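Local coordinates for uncharacterized protein (Bacteroides ovatus, PDB 4QEY) that is of unknown function but belongs to a PLAT/LH2 and C2-like calcium-binding lipoprotein family, so it may bind calcium, at residues A[90-95]-A[110-115]; A[81-86]-A[119-124]. One frame throughout, in Å; residues are numbered along the deposited sequence.

How the interactions relate
Interactions 1 and 2 lie on facing sheets of one beta sandwich, with centres about 10 Å apart. Interaction 1 pairs 90-95 with 110-115 in the first sheet. Interaction 2 pairs 81-86 with 119-124 in the second. The chain passes from 81-86 to 90-95 and from 110-115 to 119-124, so each connection crosses between the sheets. Y113 of interaction 1 touches both segments of interaction 2. Its CE2 packs on V82 CG2 at 3.7 Å, and its CE1 on E122 CB at 3.4 Å. Nearer the sandwich end, I114 O meets L120 CD1 at 3.4 Å. A separate ethanediol, probably from the crystallisation liquor, lies at each contact, only weakly bonded at interaction 1.

Interaction 1: A[90-95]-A[110-115]; sequences GKKLKI and EKEYIT. With EDO (1,2-ethanediol), chain N.
L93 and Y113 form a hydrogen-bonded antiparallel pair in a beta hairpin, strands 92-101 and 104-114, at one edge of a beta-sandwich sheet. Two backbone bonds join them, and two more join I95 to K111. K92 with I114 and K94 with E112 are the non-hydrogen-bonded pairs. These four side chains share the exposed face. K92 leaves with CG beside its backbone N (chi1 -58°) and then runs straight out. K92 CB lies 3.8 Å from Y113 O. K92 CG packs on I114 CG1 at 3.8 Å, the two side chains lying side by side. K92 CD passes E112 OE2 at 3.5 Å, and K92 CE touches I114 CD1 at 4.0 Å. K92 NZ stops short of a salt bridge with E112. A water fills in, accepting from K92 NZ and donating to E112 OE2. At the open end of the hairpin, K91 N donates to T115 OG1 at 2.9 Å, and this hydroxyl also bonds to Q88 O. T115 N returns a bond to K91 O. A valine in place of T115 would probably leave K91 N and Q88 O without their shared hydroxyl partner, the backbone bonds to T115 remaining. On the buried face, I95 meets Y113 at the ring edge: I95 CG1 lies near the ring plane, 3.7 Å from Y113 CE2.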
loop_
_atom_site.group_PDB
_atom_site.type_symbol
_atom_site.label_atom_id
_atom_site.label_comp_id
_atom_site.label_asym_id
_atom_site.label_seq_id
_atom_site.Cartn_x
_atom_site.Cartn_y
_atom_site.Cartn_z
ATOM N N GLY A 90 10.185 -16.549 14.317
ATOM C CA GLY A 90 11.246 -15.564 14.149
ATOM C C GLY A 90 11.470 -15.019 12.753
ATOM O O GLY A 90 12.423 -14.263 12.554
ATOM N N LYS A 91 10.623 -15.402 11.772
ATOM C CA LYS A 91 10.689 -14.870 10.411
ATOM C C LYS A 91 10.105 -13.461 10.443
ATOM O O LYS A 91 9.038 -13.260 11.014
ATOM C CB LYS A 91 9.972 -15.786 9.405
ATOM C CG LYS A 91 10.557 -17.202 9.299
ATOM C CD LYS A 91 11.972 -17.226 8.734
ATOM C CE LYS A 91 12.424 -18.616 8.384
ATOM N NZ LYS A 91 13.740 -18.596 7.690
ATOM N N LYS A 92 10.831 -12.476 9.912
ATOM C CA LYS A 92 10.419 -11.081 9.986
ATOM C C LYS A 92 10.110 -10.475 8.630
ATOM O O LYS A 92 10.800 -10.732 7.640
ATOM C CB LYS A 92 11.511 -10.206 10.656
ATOM C CG LYS A 92 11.910 -10.613 12.077
ATOM C CD LYS A 92 12.918 -9.648 12.689
ATOM C CE LYS A 92 13.264 -10.029 14.115
ATOM N NZ LYS A 92 14.137 -9.026 14.775
ATOM N N LEU A 93 9.078 -9.620 8.618
ATOM C CA LEU A 93 8.687 -8.826 7.467
ATOM C C LEU A 93 8.565 -7.395 7.902
ATOM O O LEU A 93 7.886 -7.104 8.881
ATOM C CB LEU A 93 7.392 -9.291 6.778
ATOM C CG LEU A 93 7.135 -8.634 5.399
ATOM C CD1 LEU A 93 8.036 -9.231 4.341
ATOM C CD2 LEU A 93 5.714 -8.800 4.965
ATOM N N LYS A 94 9.230 -6.506 7.174
ATOM C CA LYS A 94 9.182 -5.065 7.384
ATOM C C LYS A 94 8.344 -4.461 6.287
ATOM O O LYS A 94 8.587 -4.736 5.107
ATOM C CB LYS A 94 10.594 -4.446 7.418
ATOM C CG LYS A 94 11.165 -4.101 8.757
ATOM C CD LYS A 94 12.415 -3.271 8.519
ATOM C CE LYS A 94 13.200 -3.024 9.782
ATOM N NZ LYS A 94 14.496 -2.348 9.496
ATOM N N ILE A 95 7.335 -3.673 6.666
ATOM C CA ILE A 95 6.425 -2.996 5.738
ATOM C C ILE A 95 6.458 -1.506 5.976
ATOM O O ILE A 95 6.368 -1.070 7.123
ATOM C CB ILE A 95 4.969 -3.553 5.906
ATOM C CG1 ILE A 95 4.846 -5.044 5.488
ATOM C CG2 ILE A 95 3.901 -2.695 5.210
ATOM C CD1 ILE A 95 5.064 -5.350 3.989
ATOM N N GLU A 110 4.821 2.413 9.457
ATOM C CA GLU A 110 5.952 1.497 9.555
ATOM C C GLU A 110 5.552 0.321 10.431
ATOM O O GLU A 110 5.184 0.518 11.593
ATOM C CB GLU A 110 7.208 2.203 10.109
ATOM C CG GLU A 110 7.790 3.316 9.248
ATOM C CD GLU A 110 8.708 2.922 8.105
ATOM O OE1 GLU A 110 8.776 1.717 7.765
ATOM O OE2 GLU A 110 9.405 3.825 7.581
ATOM N N LYS A 111 5.571 -0.888 9.869
ATOM C CA LYS A 111 5.212 -2.104 10.600
ATOM C C LYS A 111 6.271 -3.186 10.436
ATOM O O LYS A 111 6.906 -3.282 9.386
ATOM C CB LYS A 111 3.850 -2.645 10.125
ATOM C CG LYS A 111 2.628 -1.924 10.697
ATOM C CD LYS A 111 2.321 -2.347 12.151
ATOM C CE LYS A 111 1.038 -1.753 12.678
ATOM N NZ LYS A 111 0.751 -2.224 14.057
ATOM N N GLU A 112 6.445 -3.998 11.485
ATOM C CA GLU A 112 7.348 -5.147 11.489
ATOM C C GLU A 112 6.583 -6.346 12.045
ATOM O O GLU A 112 6.027 -6.260 13.139
ATOM C CB GLU A 112 8.643 -4.875 12.265
ATOM C CG GLU A 112 9.677 -5.981 12.094
ATOM C CD GLU A 112 10.968 -5.854 12.879
ATOM O OE1 GLU A 112 10.926 -5.396 14.044
ATOM O OE2 GLU A 112 12.014 -6.296 12.352
ATOM N N TYR A 113 6.506 -7.433 11.262
ATOM C CA TYR A 113 5.784 -8.655 11.599
ATOM C C TYR A 113 6.765 -9.773 11.881
ATOM O O TYR A 113 7.710 -9.952 11.127
ATOM C CB TYR A 113 4.826 -9.037 10.447
ATOM C CG TYR A 113 3.882 -7.911 10.087
ATOM C CD1 TYR A 113 2.780 -7.622 10.881
ATOM C CD2 TYR A 113 4.119 -7.100 8.983
ATOM C CE1 TYR A 113 1.929 -6.565 10.584
ATOM C CE2 TYR A 113 3.266 -6.039 8.669
ATOM C CZ TYR A 113 2.152 -5.791 9.461
ATOM O OH TYR A 113 1.287 -4.750 9.200
ATOM N N ILE A 114 6.564 -10.508 12.977
ATOM C CA ILE A 114 7.429 -11.626 13.382
ATOM C C ILE A 114 6.556 -12.860 13.645
ATOM O O ILE A 114 5.585 -12.786 14.411
ATOM C CB ILE A 114 8.302 -11.261 14.628
ATOM C CG1 ILE A 114 9.006 -9.876 14.448
ATOM C CG2 ILE A 114 9.320 -12.393 14.943
ATOM C CD1 ILE A 114 9.627 -9.254 15.694
ATOM N N THR A 115 6.908 -13.992 13.007
ATOM C CA THR A 115 6.182 -15.259 13.151
ATOM C C THR A 115 6.455 -15.886 14.539
ATOM O O THR A 115 7.539 -15.698 15.108
ATOM C CB THR A 115 6.550 -16.230 12.030
ATOM O OG1 THR A 115 7.938 -16.552 12.098
ATOM C CG2 THR A 115 6.195 -15.705 10.668
HETATM C C1 EDO N . 10.962 -0.958 4.794
HETATM O O1 EDO N . 10.340 -2.175 4.427
HETATM C C2 EDO N . 11.248 -0.168 3.492
HETATM O O2 EDO N . 12.067 -0.904 2.567
HETATM O O HOH W 1 14.121 -6.479 13.987
#

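Interaction 2: A[81-86]-A[119-124]; sequences SVISTS and TLVENF. With EDO (1,2-ethanediol), chain P.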
loop_
_atom_site.group_PDB
_atom_site.type_symbol
_atom_site.label_atom_id
_atom_site.label_comp_id
_atom_site.label_asym_id
_atom_site.label_seq_id
_atom_site.Cartn_x
_atom_site.Cartn_y
_atom_site.Cartn_z
ATOM N N SER A 81 -3.071 -6.818 3.784
ATOM C CA SER A 81 -3.045 -7.956 4.681
ATOM C C SER A 81 -1.707 -8.652 4.537
ATOM O O SER A 81 -1.114 -8.692 3.460
ATOM C CB SER A 81 -4.217 -8.920 4.454
ATOM O OG SER A 81 -4.160 -9.639 3.232
ATOM N N VAL A 82 -1.205 -9.128 5.663
ATOM C CA VAL A 82 0.042 -9.883 5.808
ATOM C C VAL A 82 -0.320 -11.230 6.453
ATOM O O VAL A 82 -0.914 -11.250 7.530
ATOM C CB VAL A 82 1.107 -9.093 6.616
ATOM C CG1 VAL A 82 2.349 -9.941 6.869
ATOM C CG2 VAL A 82 1.480 -7.790 5.920
ATOM N N ILE A 83 -0.051 -12.331 5.747
ATOM C CA ILE A 83 -0.302 -13.701 6.204
ATOM C C ILE A 83 1.007 -14.451 6.070
ATOM O O ILE A 83 1.645 -14.335 5.029
ATOM C CB ILE A 83 -1.488 -14.416 5.448
ATOM C CG1 ILE A 83 -2.818 -13.619 5.478
ATOM C CG2 ILE A 83 -1.737 -15.828 5.983
ATOM C CD1 ILE A 83 -2.999 -12.662 4.368
ATOM N N SER A 84 1.437 -15.127 7.139
ATOM C CA SER A 84 2.647 -15.939 7.218
ATOM C C SER A 84 2.394 -17.322 6.660
ATOM O O SER A 84 1.355 -17.937 6.966
ATOM C CB SER A 84 3.124 -16.044 8.660
ATOM O OG SER A 84 2.173 -16.757 9.438
ATOM N N THR A 85 3.379 -17.830 5.881
ATOM C CA THR A 85 3.318 -19.134 5.203
ATOM C C THR A 85 4.433 -20.094 5.735
ATOM O O THR A 85 4.806 -21.046 5.047
ATOM C CB THR A 85 3.437 -18.908 3.690
ATOM O OG1 THR A 85 4.654 -18.227 3.417
ATOM C CG2 THR A 85 2.293 -18.102 3.129
ATOM N N SER A 86 4.901 -19.871 6.981
ATOM C CA SER A 86 5.960 -20.648 7.618
ATOM C C SER A 86 5.605 -21.075 9.046
ATOM O O SER A 86 5.082 -20.276 9.822
ATOM C CB SER A 86 7.243 -19.822 7.655
ATOM O OG SER A 86 8.299 -20.454 8.365
ATOM N N THR A 119 -0.083 -19.453 12.337
ATOM C CA THR A 119 -0.426 -18.582 11.221
ATOM C C THR A 119 -0.650 -17.157 11.751
ATOM O O THR A 119 -1.421 -16.943 12.685
ATOM C CB THR A 119 -1.642 -19.126 10.457
ATOM O OG1 THR A 119 -1.385 -20.482 10.096
ATOM C CG2 THR A 119 -1.956 -18.322 9.193
ATOM N N LEU A 120 0.083 -16.202 11.154
ATOM C CA LEU A 120 0.050 -14.764 11.428
ATOM C C LEU A 120 -0.891 -14.123 10.425
ATOM O O LEU A 120 -0.734 -14.319 9.223
ATOM C CB LEU A 120 1.481 -14.175 11.369
ATOM C CG LEU A 120 1.699 -12.667 11.510
ATOM C CD1 LEU A 120 2.998 -12.377 12.224
ATOM C CD2 LEU A 120 1.671 -11.955 10.154
ATOM N N VAL A 121 -1.924 -13.439 10.931
ATOM C CA VAL A 121 -2.902 -12.750 10.101
ATOM C C VAL A 121 -2.963 -11.335 10.622
ATOM O O VAL A 121 -3.512 -11.087 11.699
ATOM C CB VAL A 121 -4.299 -13.428 10.014
ATOM C CG1 VAL A 121 -5.224 -12.622 9.111
ATOM C CG2 VAL A 121 -4.196 -14.864 9.500
ATOM N N GLU A 122 -2.355 -10.418 9.871
ATOM C CA GLU A 122 -2.265 -8.998 10.211
ATOM C C GLU A 122 -2.850 -8.125 9.098
ATOM O O GLU A 122 -2.889 -8.542 7.944
ATOM C CB GLU A 122 -0.808 -8.631 10.470
ATOM C CG GLU A 122 -0.232 -9.270 11.727
ATOM C CD GLU A 122 -0.713 -8.692 13.039
ATOM O OE1 GLU A 122 -0.811 -7.448 13.147
ATOM O OE2 GLU A 122 -0.934 -9.484 13.981
ATOM N N ASN A 123 -3.353 -6.936 9.460
ATOM C CA ASN A 123 -3.990 -6.007 8.520
ATOM C C ASN A 123 -3.527 -4.592 8.743
ATOM O O ASN A 123 -3.103 -4.239 9.855
ATOM C CB ASN A 123 -5.518 -6.058 8.664
ATOM C CG ASN A 123 -6.112 -7.403 8.378
ATOM O OD1 ASN A 123 -6.336 -7.777 7.223
ATOM N ND2 ASN A 123 -6.372 -8.161 9.436
ATOM N N PHE A 124 -3.617 -3.768 7.686
ATOM C CA PHE A 124 -3.295 -2.347 7.772
ATOM C C PHE A 124 -4.141 -1.579 6.783
ATOM O O PHE A 124 -4.628 -2.147 5.802
ATOM C CB PHE A 124 -1.792 -2.050 7.557
ATOM C CG PHE A 124 -1.222 -2.399 6.211
ATOM C CD1 PHE A 124 -1.388 -1.544 5.124
ATOM C CD2 PHE A 124 -0.485 -3.565 6.033
ATOM C CE1 PHE A 124 -0.868 -1.873 3.863
ATOM C CE2 PHE A 124 0.045 -3.890 4.779
ATOM C CZ PHE A 124 -0.135 -3.031 3.704
HETATM C C1 EDO P . -1.667 -13.111 14.442
HETATM O O1 EDO P . -2.556 -12.042 14.694
HETATM C C2 EDO P . -2.464 -14.431 14.543
HETATM O O2 EDO P . -3.496 -14.435 13.561
#
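The edge of the second sheet of the beta sandwich is built here, where V82 and E122 pair between antiparallel strands 73-84 and 121-127. V82 N donates to E122 O at 2.9 Å, and E122 N returns a bond to V82 O. S84 N then donates to L120 O at 3.1 Å. S84 is modelled in two conformers; in one, OG accepts a hydrogen bond from L120 N, so this link is tentative. L120 CG is anti to the backbone N (chi1 175°), which helps lay the side chain alongside V82, L120 CD2 to V82 CG1 at 3.9 Å. V82 CG2 also reaches the edge of the F124 ring, 4.3 Å from F124 CE2. On the face of S81 and I83, I83 CG2 touches T119 CG2 at 4.1 Å, the side chains crossing at a slant. S81 CB lies 3.7 Å from N123 OD1. S81 OG is satisfied by N29 ND2. An ethanediol sits against the outer strand, where V121 N donates to its O2 at 3.2 Å. Strand 26-36 flanks 73-84 on the far side from 121-127, with backbone bonds from S81 to N29 and I83 to D27. The inner side chains face the opposing sheet, V82 against L93 of strand 92-101 and F124 against V97 of the same strand and L109 of strand 104-114.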